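Acetyl-xylan esterase (Streptomyces lividans, PDB 2CC0) removes acetyl groups from xylan as a metal-ion-dependent family 4 carbohydrate esterase, probably helping to break down plant cell walls. Local coordinates at residues 17-20 with 21-25; 43-46 with 47-50; 139-142 with 143-147; 165-168 with 169-172. All coordinates share one frame; numbering follows the deposited sequence. Where two conformers were deposited one is given.

How the interactions relate
All four contacts are local, and each lies within one continuous run of chain, so none closes a long loop and none nests in or crosses another. Interaction 1 is the entry into helix 19-28 and its first turns. Interaction 2 is the step from helix 39-44 into helix 46-54, and it touches interaction 1 where Gln20 meets Leu48. Interaction 3 is the end of helix 136-144. Interaction 4 lies in helix 159-174, which joins two neighbours: Ile165 packs on Leu22 of interaction 1, while Arg167, Ile168 and Thr171 pack on interaction 3. Interactions 2 and 3 lie on opposite sides of the chain's centre, about 30 Å apart between centres.

Interaction 1 (17-20 with 21-25); sequences GSTQ and SLLNA
Residues 17-20 run straight into 21-25 as the loop after strand 5-12 turns into helix 19-28. This is the helix of a beta-alpha-beta crossover, strand 5-12 to strand 34-37, in the polysaccharide deacetylase fold. Leu22 N, Leu23 N and Asn24 N bond to the carbonyls of Ser18, Thr19 and Gln20, each four residues back. The bond from Leu23 N to Thr19 O is 2.8 Å and nearly in line with the carbonyl.

On one side of the helix Thr19 and Leu23 lie alongside each other, pointing the same way. Methyl CG2 of Thr19 touches CD1 of Leu23 at 3.8 Å. The Thr19 torsion (chi1 -58°) sets CG2 opposite its own N and leaves OG1 to bond with Asp156. Both side chains also pack on helix 46-54.

On the more exposed side Gln20 reaches Asn24. The bend at chi2 (65°) swings the Gln20 amide along the helix, and Gln20 NE2 donates to Asn24 OD1 at 3.1 Å. The bond is not straight (141°), and the donor stands above the carbonyl plane of Asn24. The two amide planes are 30° apart. With an alanine in place of Gln20, Asn24 OD1 would probably lose this donor, and the Asn24 amide would be freer to turn.

Before the first direct bond, water links Gly17 O to Ser21 N. It takes the N-H of Ser21 and donates to Gly17 O. A second water donates to Gly17 O and lies 2.7 Å from Ser21 OG.

Interaction 2 (43-46 with 47-50); sequences AQNP and SLVR
Asn45 leaves helical geometry between helix 39-44 and helix 46-54, and its carbonyl opens the second helix by taking Val49 N at 3.2 Å, with a weak bond from Leu48 N as well. Pro46 follows as the first residue of that helix. Its carbonyl accepts from Arg50 N at 3.1 Å in a nearly straight bond.

The side chains of Asn45 and Leu48 lie next to each other and point the same way. Asn45 CB meets Leu48 CB at 4.0 Å. Methyl CD1 of Leu48 also lies 4.0 Å from Asn45 OD1, so the amide oxygen rests against a methyl group. Asn45 holds CG opposite its own carbonyl carbon (chi1 -58°), which sets the amide alongside Leu48, with ND2 bonded to Tyr41 O of the first helix. The side chain makes no capping bond, although Asn45 stands at the N-cap position.

Val49 brings CG2 to 3.6 Å from Asn45 O, and its CB to 3.4 Å from Pro46 O. These apolar atoms lean on the carbonyls that start the helix. Outside this turn, Pro46 and Val49 touch Ala91, and Leu48 touches Pro15. Arg50 turns outward to a salt bridge with Asp54 and a bond to Gly92 O.

The arrangement is a junction between two consecutive helices, with Asn45 as N-cap residue and proline in the first turn, where a missing N-H costs no helical bond.

Interaction 3 (139-142 with 143-147); sequences IVQA and VSRLG
In the conformer described, the side chains of Gln141 and Arg145 cross at about a right angle. They touch only loosely, Gln141 CG to Arg145 NH1 at 4.0 Å. The bend of Arg145 at chi3 (-73°) folds the guanidinium back over the helix. One of its faces then lies over Ala142 CA, which sits 3.5 Å above the plane and toward the rim. Arg145 NH2 also comes to 4.0 Å from Ala142 CB.

Ser144 also reaches back to the preceding turn. Its hydroxyl stands between its own N and carbonyl carbon (chi1 86°), and from there Ser144 OG donates to Gln141 O at 2.7 Å. The donor is slightly tilted from the carbonyl plane. In the same conformer the Gln141 amide lies near this hydroxyl.

The backbone shows where the helix runs out. Val143 N and Ser144 N still bond four residues back, to Ile139 O and Val140 O. Arg145 N instead makes its better bond to Ala142 O, at 3.1 Å, and reaches Gln141 O only weakly. The Ser144 hydroxyl thus helps to satisfy Gln141 O.

Ala142, Val143 and Leu146 pack on Ile152, and Val140 packs on helix 159-174. This is the C-terminal end of the helix in a beta-alpha-beta crossover, from strand 126-127 to strand 151-155, tightening from four-residue to three-residue bonds as it passes into the loop.

Interaction 4 (165-168 with 169-172); sequences IPRI and AQTL
Arg167 O accepts two bonds from Thr171. Thr171 N donates to Arg167 O at 2.8 Å, and Thr171 OG1 donates to the same Arg167 O at 2.7 Å, from opposite faces of the carbonyl plane. The torsion of Thr171 (chi1 -61°) puts OG1 beside its own N, facing back along the helix. A valine in its place would probably leave Arg167 O with the backbone N-H as its one donor from this turn.

The other carbonyls are met by the usual four-residue bonds. Ile165 O takes Ala169 N, Pro166 O takes Gln170 N at 2.9 Å, and Ile168 O takes Leu172 N at 3.0 Å. The helix is kinked at Pro166 and Arg167, whose N atoms make no bond to the turn before.

Helix 159-174 packs against helix 19-28 and helix 136-144, on the outside of the parallel sheet of this beta/alpha fold. Ile165 packs on Leu22, Ala25 and Leu26 of helix 19-28, while Ile168 packs on Val143 and Thr171 on Val140 of helix 136-144.

Gln170 extends beyond CG and lies back along the previous turn. Gln170 CG comes to 3.3 Å from Pro166 O, and Gln170 OE1 to 3.8 Å from Arg167 CG. The planes of the Gln170 amide and the Arg167 guanidinium are 41° apart, and the charged group goes elsewhere, to a salt bridge with Asp137. On the buried side Ile168 CG2 and Leu172 CD1 make a loose apolar contact at 4.4 Å.

Interaction 1 (17-20 with 21-25)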
ATOM      1  N   GLY A  17      -5.045  22.601  19.199  1.00 12.68           N
ATOM      2  CA  GLY A  17      -5.826  22.625  20.433  1.00 13.68           C
ATOM      3  C   GLY A  17      -6.808  21.478  20.678  1.00 14.45           C
ATOM      4  O   GLY A  17      -7.375  21.375  21.772  1.00 15.87           O
ATOM      5  N   SER A  18      -7.031  20.630  19.663  1.00 13.85           N
ATOM      6  CA  SER A  18      -7.909  19.464  19.747  0.50 14.12           C
ATOM      7  C   SER A  18      -7.156  18.190  20.113  1.00 13.35           C
ATOM      8  O   SER A  18      -7.770  17.171  20.456  1.00 13.71           O
ATOM      9  CB  SER A  18      -8.616  19.225  18.404  0.50 13.92           C
ATOM     10  OG  SER A  18      -9.240  20.403  17.933  0.50 15.44           O
ATOM     11  N   THR A  19      -5.833  18.237  20.023  1.00 12.23           N
ATOM     12  CA  THR A  19      -5.029  17.017  20.123  1.00 11.00           C
ATOM     13  C   THR A  19      -5.120  16.322  21.471  1.00 11.85           C
ATOM     14  O   THR A  19      -5.344  15.099  21.517  1.00 11.03           O
ATOM     15  CB  THR A  19      -3.568  17.315  19.780  1.00 10.65           C
ATOM     16  OG1 THR A  19      -3.530  17.867  18.454  1.00  8.89           O
ATOM     17  CG2 THR A  19      -2.688  16.032  19.861  1.00 11.36           C
ATOM     18  N   GLN A  20      -4.940  17.066  22.569  1.00 12.77           N
ATOM     19  CA  GLN A  20      -4.953  16.374  23.868  1.00 13.46           C
ATOM     20  C   GLN A  20      -6.276  15.633  24.134  1.00 13.38           C
ATOM     21  O   GLN A  20      -6.261  14.495  24.625  1.00 14.02           O
ATOM     22  CB  GLN A  20      -4.613  17.304  25.035  1.00 14.60           C
ATOM     23  CG  GLN A  20      -4.330  16.530  26.334  1.00 17.16           C
ATOM     24  CD  GLN A  20      -3.063  15.645  26.264  1.00 18.58           C
ATOM     25  OE1 GLN A  20      -1.946  16.157  26.242  1.00 22.08           O
ATOM     26  NE2 GLN A  20      -3.243  14.315  26.235  1.00 17.79           N
ATOM     27  N   SER A  21      -7.415  16.260  23.810  1.00 13.19           N
ATOM     28  CA  SER A  21      -8.723  15.614  23.980  1.00 13.76           C
ATOM     29  C   SER A  21      -8.828  14.329  23.157  1.00 13.06           C
ATOM     30  O   SER A  21      -9.301  13.313  23.652  1.00 13.23           O
ATOM     31  CB  SER A  21      -9.853  16.568  23.592  1.00 14.80           C
ATOM     32  OG  SER A  21      -9.926  17.639  24.531  1.00 18.59           O
ATOM     33  N   LEU A  22      -8.341  14.385  21.914  1.00 11.65           N
ATOM     34  CA  LEU A  22      -8.317  13.212  21.055  1.00 11.54           C
ATOM     35  C   LEU A  22      -7.432  12.110  21.640  1.00 10.72           C
ATOM     36  O   LEU A  22      -7.827  10.946  21.681  1.00 11.19           O
ATOM     37  CB  LEU A  22      -7.818  13.603  19.653  1.00 10.95           C
ATOM     38  CG  LEU A  22      -7.759  12.509  18.565  1.00 11.74           C
ATOM     39  CD1 LEU A  22      -9.130  11.855  18.343  1.00 12.94           C
ATOM     40  CD2 LEU A  22      -7.218  13.107  17.255  1.00 12.51           C
ATOM     41  N   LEU A  23      -6.237  12.485  22.096  1.00 10.26           N
ATOM     42  CA  LEU A  23      -5.322  11.489  22.654  1.00 10.97           C
ATOM     43  C   LEU A  23      -5.935  10.823  23.884  1.00 12.05           C
ATOM     44  O   LEU A  23      -5.839   9.602  24.049  1.00 11.76           O
ATOM     45  CB  LEU A  23      -3.983  12.140  23.028  1.00 10.25           C
ATOM     46  CG  LEU A  23      -3.137  12.694  21.891  1.00  9.97           C
ATOM     47  CD1 LEU A  23      -1.878  13.363  22.495  1.00 10.67           C
ATOM     48  CD2 LEU A  23      -2.732  11.596  20.899  1.00 10.38           C
ATOM     49  N   ASN A  24      -6.564  11.634  24.734  1.00 12.92           N
ATOM     50  CA  ASN A  24      -7.216  11.104  25.941  1.00 14.04           C
ATOM     51  C   ASN A  24      -8.322  10.109  25.583  1.00 13.85           C
ATOM     52  O   ASN A  24      -8.415   9.049  26.177  1.00 14.69           O
ATOM     53  CB  ASN A  24      -7.762  12.241  26.797  1.00 14.52           C
ATOM     54  CG  ASN A  24      -6.665  13.039  27.485  1.00 16.88           C
ATOM     55  OD1 ASN A  24      -5.490  12.629  27.525  1.00 18.99           O
ATOM     56  ND2 ASN A  24      -7.040  14.196  28.018  1.00 19.52           N
ATOM     57  N   ALA A  25      -9.138  10.451  24.588  1.00 13.33           N
ATOM     58  CA  ALA A  25     -10.179   9.546  24.107  1.00 12.93           C
ATOM     59  C   ALA A  25      -9.604   8.245  23.556  1.00 13.01           C
ATOM     60  O   ALA A  25     -10.078   7.159  23.884  1.00 13.30           O
ATOM     61  CB  ALA A  25     -11.072  10.224  23.086  1.00 13.00           C
TER
HETATM   62  O   HOH W   1      -7.479  19.119  23.453  1.00 18.84           O
HETATM   63  O   HOH W   2      -9.990  20.040  23.195  1.00 41.97           O

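Interaction 2 (43-46 with 47-50)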
ATOM      1  N   ALA A  43       6.607  22.176  15.193  1.00 12.24           N
ATOM      2  CA  ALA A  43       7.529  23.240  15.636  1.00 13.88           C
ATOM      3  C   ALA A  43       6.868  24.151  16.670  1.00 14.46           C
ATOM      4  O   ALA A  43       7.510  24.572  17.654  1.00 14.93           O
ATOM      5  CB  ALA A  43       8.006  24.052  14.417  1.00 14.12           C
ATOM      6  N   GLN A  44       5.593  24.459  16.456  1.00 14.44           N
ATOM      7  CA  GLN A  44       4.848  25.392  17.308  1.00 15.38           C
ATOM      8  C   GLN A  44       4.386  24.756  18.612  1.00 15.11           C
ATOM      9  O   GLN A  44       4.130  25.468  19.597  1.00 16.68           O
ATOM     10  CB  GLN A  44       3.644  25.961  16.548  1.00 15.46           C
ATOM     11  CG  GLN A  44       4.034  26.959  15.429  1.00 18.08           C
ATOM     12  CD  GLN A  44       2.933  27.171  14.383  1.00 18.82           C
ATOM     13  OE1 GLN A  44       1.749  26.917  14.626  1.00 22.73           O
ATOM     14  NE2 GLN A  44       3.332  27.652  13.213  1.00 22.80           N
ATOM     15  N   ASN A  45       4.286  23.420  18.635  1.00 14.45           N
ATOM     16  CA  ASN A  45       3.703  22.719  19.788  1.00 14.13           C
ATOM     17  C   ASN A  45       4.528  21.487  20.189  1.00 13.12           C
ATOM     18  O   ASN A  45       4.005  20.357  20.163  1.00 12.30           O
ATOM     19  CB  ASN A  45       2.280  22.242  19.468  1.00 14.78           C
ATOM     20  CG  ASN A  45       1.342  23.370  19.060  1.00 17.09           C
ATOM     21  OD1 ASN A  45       0.743  24.026  19.916  1.00 20.56           O
ATOM     22  ND2 ASN A  45       1.189  23.584  17.750  1.00 18.49           N
ATOM     23  N   PRO A  46       5.820  21.678  20.541  1.00 13.28           N
ATOM     24  CA  PRO A  46       6.643  20.481  20.810  1.00 13.71           C
ATOM     25  C   PRO A  46       6.081  19.609  21.945  1.00 13.20           C
ATOM     26  O   PRO A  46       6.152  18.370  21.865  1.00 13.01           O
ATOM     27  CB  PRO A  46       8.027  21.048  21.167  1.00 14.52           C
ATOM     28  CG  PRO A  46       7.738  22.491  21.587  1.00 14.15           C
ATOM     29  CD  PRO A  46       6.606  22.923  20.676  1.00 13.80           C
ATOM     30  N   SER A  47       5.511  20.217  22.981  1.00 12.50           N
ATOM     31  CA  SER A  47       4.933  19.462  24.076  0.50 12.81           C
ATOM     32  C   SER A  47       3.782  18.540  23.627  1.00 12.73           C
ATOM     33  O   SER A  47       3.575  17.451  24.176  1.00 13.13           O
ATOM     34  CB  SER A  47       4.449  20.431  25.155  0.50 13.10           C
ATOM     35  OG  SER A  47       3.967  19.715  26.257  0.50 14.17           O
ATOM     36  N   LEU A  48       3.008  18.996  22.646  1.00 11.72           N
ATOM     37  CA  LEU A  48       1.911  18.159  22.117  1.00 10.98           C
ATOM     38  C   LEU A  48       2.430  17.036  21.237  1.00 10.86           C
ATOM     39  O   LEU A  48       1.814  15.959  21.175  1.00 10.61           O
ATOM     40  CB  LEU A  48       0.867  18.984  21.356  1.00 12.14           C
ATOM     41  CG  LEU A  48      -0.069  19.799  22.233  1.00 13.26           C
ATOM     42  CD1 LEU A  48      -0.963  20.690  21.364  1.00 14.94           C
ATOM     43  CD2 LEU A  48      -0.904  18.906  23.160  1.00 14.43           C
ATOM     44  N   VAL A  49       3.561  17.261  20.577  1.00 10.02           N
ATOM     45  CA  VAL A  49       4.202  16.158  19.835  1.00 10.39           C
ATOM     46  C   VAL A  49       4.562  15.031  20.810  1.00 10.09           C
ATOM     47  O   VAL A  49       4.259  13.841  20.564  1.00 11.03           O
ATOM     48  CB  VAL A  49       5.448  16.605  19.083  1.00 10.59           C
ATOM     49  CG1 VAL A  49       6.136  15.412  18.408  1.00 11.81           C
ATOM     50  CG2 VAL A  49       5.094  17.688  18.030  1.00 11.03           C
ATOM     51  N   ARG A  50       5.201  15.406  21.918  1.00 10.42           N
ATOM     52  CA  ARG A  50       5.514  14.440  22.987  1.00 11.37           C
ATOM     53  C   ARG A  50       4.258  13.796  23.573  1.00 10.66           C
ATOM     54  O   ARG A  50       4.274  12.604  23.912  1.00 10.96           O
ATOM     55  CB  ARG A  50       6.294  15.111  24.127  1.00 12.97           C
ATOM     56  CG  ARG A  50       7.783  15.212  23.860  1.00 16.07           C
ATOM     57  CD  ARG A  50       8.467  13.841  23.608  1.00 18.22           C
ATOM     58  NE  ARG A  50       8.263  12.809  24.635  1.00 19.99           N
ATOM     59  CZ  ARG A  50       8.861  11.619  24.597  1.00 19.50           C
ATOM     60  NH1 ARG A  50       9.713  11.333  23.609  1.00 16.57           N
ATOM     61  NH2 ARG A  50       8.637  10.713  25.549  1.00 21.36           N
TER

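Interaction 3 (139-142 with 143-147)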
ATOM      1  N   ILE A 139     -18.596   8.400  10.075  1.00 14.33           N
ATOM      2  CA  ILE A 139     -17.180   8.112  10.408  1.00 13.76           C
ATOM      3  C   ILE A 139     -17.065   6.685  10.951  1.00 13.62           C
ATOM      4  O   ILE A 139     -16.160   5.930  10.557  1.00 14.00           O
ATOM      5  CB  ILE A 139     -16.628   9.169  11.422  1.00 13.01           C
ATOM      6  CG1 ILE A 139     -16.605  10.566  10.781  1.00 12.91           C
ATOM      7  CG2 ILE A 139     -15.232   8.776  11.984  1.00 14.00           C
ATOM      8  CD1 ILE A 139     -16.469  11.722  11.805  1.00 15.37           C
ATOM      9  N   VAL A 140     -17.956   6.319  11.879  1.00 14.29           N
ATOM     10  CA  VAL A 140     -17.976   4.970  12.433  1.00 14.66           C
ATOM     11  C   VAL A 140     -18.213   3.936  11.326  1.00 14.42           C
ATOM     12  O   VAL A 140     -17.555   2.886  11.307  1.00 14.23           O
ATOM     13  CB  VAL A 140     -19.034   4.820  13.565  1.00 15.21           C
ATOM     14  CG1 VAL A 140     -19.082   3.370  14.072  1.00 16.47           C
ATOM     15  CG2 VAL A 140     -18.689   5.794  14.737  1.00 14.87           C
ATOM     16  N   GLN A 141     -19.144   4.239  10.414  1.00 14.86           N
ATOM     17  CA  GLN A 141     -19.435   3.396   9.255  0.50 14.95           C
ATOM     18  C   GLN A 141     -18.190   3.190   8.379  1.00 14.43           C
ATOM     19  O   GLN A 141     -17.920   2.088   7.894  1.00 14.73           O
ATOM     20  CB  GLN A 141     -20.565   4.020   8.433  0.50 15.70           C
ATOM     21  CG  GLN A 141     -20.960   3.223   7.186  0.50 17.06           C
ATOM     22  CD  GLN A 141     -21.375   1.770   7.483  0.50 20.62           C
ATOM     23  OE1 GLN A 141     -21.232   0.889   6.633  0.50 20.66           O
ATOM     24  NE2 GLN A 141     -21.892   1.526   8.681  0.50 20.80           N
ATOM     25  N   ALA A 142     -17.429   4.270   8.171  1.00 13.29           N
ATOM     26  CA  ALA A 142     -16.182   4.179   7.377  1.00 12.58           C
ATOM     27  C   ALA A 142     -15.203   3.207   8.059  1.00 12.13           C
ATOM     28  O   ALA A 142     -14.597   2.365   7.408  1.00 11.76           O
ATOM     29  CB  ALA A 142     -15.549   5.564   7.211  1.00 12.03           C
ATOM     30  N   VAL A 143     -15.043   3.316   9.380  1.00 12.99           N
ATOM     31  CA  VAL A 143     -14.204   2.390  10.134  1.00 13.85           C
ATOM     32  C   VAL A 143     -14.675   0.940   9.974  1.00 14.19           C
ATOM     33  O   VAL A 143     -13.846   0.033   9.847  1.00 15.47           O
ATOM     34  CB  VAL A 143     -14.094   2.800  11.641  1.00 14.05           C
ATOM     35  CG1 VAL A 143     -13.494   1.675  12.467  1.00 14.21           C
ATOM     36  CG2 VAL A 143     -13.273   4.069  11.781  1.00 14.04           C
ATOM     37  N   SER A 144     -15.996   0.745   9.937  1.00 14.29           N
ATOM     38  CA  SER A 144     -16.581  -0.599   9.773  1.00 15.38           C
ATOM     39  C   SER A 144     -16.213  -1.287   8.441  1.00 15.31           C
ATOM     40  O   SER A 144     -16.349  -2.501   8.305  1.00 15.73           O
ATOM     41  CB  SER A 144     -18.104  -0.576   9.977  1.00 15.94           C
ATOM     42  OG  SER A 144     -18.807  -0.246   8.788  1.00 17.22           O
ATOM     43  N   ARG A 145     -15.742  -0.513   7.466  1.00 14.17           N
ATOM     44  CA  ARG A 145     -15.355  -1.070   6.171  1.00 13.99           C
ATOM     45  C   ARG A 145     -13.942  -1.634   6.144  1.00 13.93           C
ATOM     46  O   ARG A 145     -13.555  -2.310   5.178  1.00 14.92           O
ATOM     47  CB  ARG A 145     -15.502  -0.008   5.099  1.00 13.76           C
ATOM     48  CG  ARG A 145     -16.928   0.454   4.966  1.00 15.90           C
ATOM     49  CD  ARG A 145     -17.163   0.945   3.593  1.00 20.94           C
ATOM     50  NE  ARG A 145     -16.516   2.227   3.358  1.00 24.82           N
ATOM     51  CZ  ARG A 145     -17.014   3.408   3.727  1.00 24.42           C
ATOM     52  NH1 ARG A 145     -18.171   3.487   4.383  1.00 25.45           N
ATOM     53  NH2 ARG A 145     -16.352   4.521   3.445  1.00 27.19           N
ATOM     54  N   LEU A 146     -13.163  -1.333   7.183  1.00 13.15           N
ATOM     55  CA  LEU A 146     -11.762  -1.730   7.193  1.00 13.13           C
ATOM     56  C   LEU A 146     -11.600  -3.209   7.468  1.00 13.91           C
ATOM     57  O   LEU A 146     -12.212  -3.737   8.396  1.00 15.52           O
ATOM     58  CB  LEU A 146     -10.992  -0.967   8.268  1.00 12.75           C
ATOM     59  CG  LEU A 146     -10.882   0.550   8.132  1.00 11.34           C
ATOM     60  CD1 LEU A 146     -10.423   1.148   9.467  1.00 11.64           C
ATOM     61  CD2 LEU A 146      -9.927   0.888   6.988  1.00 12.56           C
ATOM     62  N   GLY A 147     -10.726  -3.847   6.687  1.00 13.92           N
ATOM     63  CA  GLY A 147     -10.282  -5.204   6.975  1.00 13.68           C
ATOM     64  C   GLY A 147      -8.842  -5.235   7.466  1.00 13.21           C
ATOM     65  O   GLY A 147      -8.170  -4.196   7.536  1.00 13.26           O
TER

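Interaction 4 (165-168 with 169-172)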
ATOM      1  N   ILE A 165     -14.827   8.231  18.783  1.00 13.49           N
ATOM      2  CA  ILE A 165     -13.788   7.321  19.289  1.00 13.92           C
ATOM      3  C   ILE A 165     -14.337   6.074  20.038  1.00 13.63           C
ATOM      4  O   ILE A 165     -13.948   4.959  19.715  1.00 13.60           O
ATOM      5  CB  ILE A 165     -12.690   8.059  20.097  1.00 13.59           C
ATOM      6  CG1 ILE A 165     -11.998   9.126  19.241  1.00 13.98           C
ATOM      7  CG2 ILE A 165     -11.703   7.073  20.713  1.00 15.82           C
ATOM      8  CD1 ILE A 165     -11.404   8.632  17.900  1.00 14.54           C
ATOM      9  N   PRO A 166     -15.240   6.255  21.034  1.00 14.44           N
ATOM     10  CA  PRO A 166     -15.737   5.021  21.674  1.00 14.56           C
ATOM     11  C   PRO A 166     -16.402   4.020  20.710  1.00 14.81           C
ATOM     12  O   PRO A 166     -16.119   2.824  20.789  1.00 15.30           O
ATOM     13  CB  PRO A 166     -16.739   5.530  22.737  1.00 15.00           C
ATOM     14  CG  PRO A 166     -16.379   6.960  22.943  1.00 15.20           C
ATOM     15  CD  PRO A 166     -15.839   7.467  21.614  1.00 15.43           C
ATOM     16  N   ARG A 167     -17.244   4.499  19.796  1.00 15.48           N
ATOM     17  CA  ARG A 167     -17.874   3.621  18.805  1.00 15.57           C
ATOM     18  C   ARG A 167     -16.893   3.026  17.799  1.00 15.19           C
ATOM     19  O   ARG A 167     -17.110   1.916  17.296  1.00 16.16           O
ATOM     20  CB  ARG A 167     -19.006   4.336  18.087  1.00 16.20           C
ATOM     21  CG  ARG A 167     -20.262   4.435  18.960  1.00 17.35           C
ATOM     22  CD  ARG A 167     -21.259   5.394  18.340  1.00 21.49           C
ATOM     23  NE  ARG A 167     -21.825   4.890  17.088  1.00 23.49           N
ATOM     24  CZ  ARG A 167     -22.414   5.661  16.172  1.00 24.47           C
ATOM     25  NH1 ARG A 167     -22.526   6.976  16.364  1.00 25.18           N
ATOM     26  NH2 ARG A 167     -22.894   5.119  15.057  1.00 24.16           N
ATOM     27  N   ILE A 168     -15.813   3.735  17.515  1.00 14.18           N
ATOM     28  CA  ILE A 168     -14.723   3.136  16.712  1.00 13.50           C
ATOM     29  C   ILE A 168     -14.111   1.924  17.440  1.00 13.27           C
ATOM     30  O   ILE A 168     -13.947   0.833  16.861  1.00 14.56           O
ATOM     31  CB  ILE A 168     -13.667   4.195  16.358  1.00 12.08           C
ATOM     32  CG1 ILE A 168     -14.266   5.172  15.313  1.00 13.26           C
ATOM     33  CG2 ILE A 168     -12.369   3.526  15.867  1.00 12.03           C
ATOM     34  CD1 ILE A 168     -13.400   6.395  14.976  1.00 13.55           C
ATOM     35  N   ALA A 169     -13.789   2.098  18.721  1.00 14.41           N
ATOM     36  CA  ALA A 169     -13.234   1.012  19.531  1.00 14.90           C
ATOM     37  C   ALA A 169     -14.225  -0.162  19.548  1.00 15.24           C
ATOM     38  O   ALA A 169     -13.824  -1.314  19.383  1.00 16.13           O
ATOM     39  CB  ALA A 169     -12.941   1.500  20.943  1.00 15.23           C
ATOM     40  N   GLN A 170     -15.516   0.145  19.719  1.00 15.36           N
ATOM     41  CA  GLN A 170     -16.568  -0.888  19.726  1.00 16.04           C
ATOM     42  C   GLN A 170     -16.680  -1.643  18.424  1.00 16.34           C
ATOM     43  O   GLN A 170     -16.792  -2.882  18.409  1.00 16.56           O
ATOM     44  CB  GLN A 170     -17.918  -0.241  20.056  1.00 16.68           C
ATOM     45  CG  GLN A 170     -17.989   0.214  21.497  1.00 18.41           C
ATOM     46  CD  GLN A 170     -19.129   1.173  21.739  1.00 19.75           C
ATOM     47  OE1 GLN A 170     -20.117   1.186  20.995  1.00 22.65           O
ATOM     48  NE2 GLN A 170     -18.994   1.995  22.777  1.00 19.49           N
ATOM     49  N   THR A 171     -16.638  -0.888  17.324  1.00 16.00           N
ATOM     50  CA  THR A 171     -16.692  -1.467  15.989  1.00 16.62           C
ATOM     51  C   THR A 171     -15.533  -2.441  15.766  1.00 16.69           C
ATOM     52  O   THR A 171     -15.741  -3.564  15.294  1.00 17.50           O
ATOM     53  CB  THR A 171     -16.690  -0.351  14.926  1.00 16.94           C
ATOM     54  OG1 THR A 171     -17.847   0.468  15.126  1.00 19.42           O
ATOM     55  CG2 THR A 171     -16.728  -0.931  13.498  1.00 17.75           C
ATOM     56  N   LEU A 172     -14.313  -2.013  16.094  1.00 16.37           N
ATOM     57  CA  LEU A 172     -13.150  -2.869  15.904  1.00 16.59           C
ATOM     58  C   LEU A 172     -13.242  -4.119  16.780  1.00 17.81           C
ATOM     59  O   LEU A 172     -13.023  -5.231  16.295  1.00 17.46           O
ATOM     60  CB  LEU A 172     -11.851  -2.115  16.185  1.00 15.62           C
ATOM     61  CG  LEU A 172     -11.560  -1.001  15.171  1.00 15.19           C
ATOM     62  CD1 LEU A 172     -10.257  -0.305  15.587  1.00 14.66           C
ATOM     63  CD2 LEU A 172     -11.493  -1.544  13.738  1.00 14.80           C
TER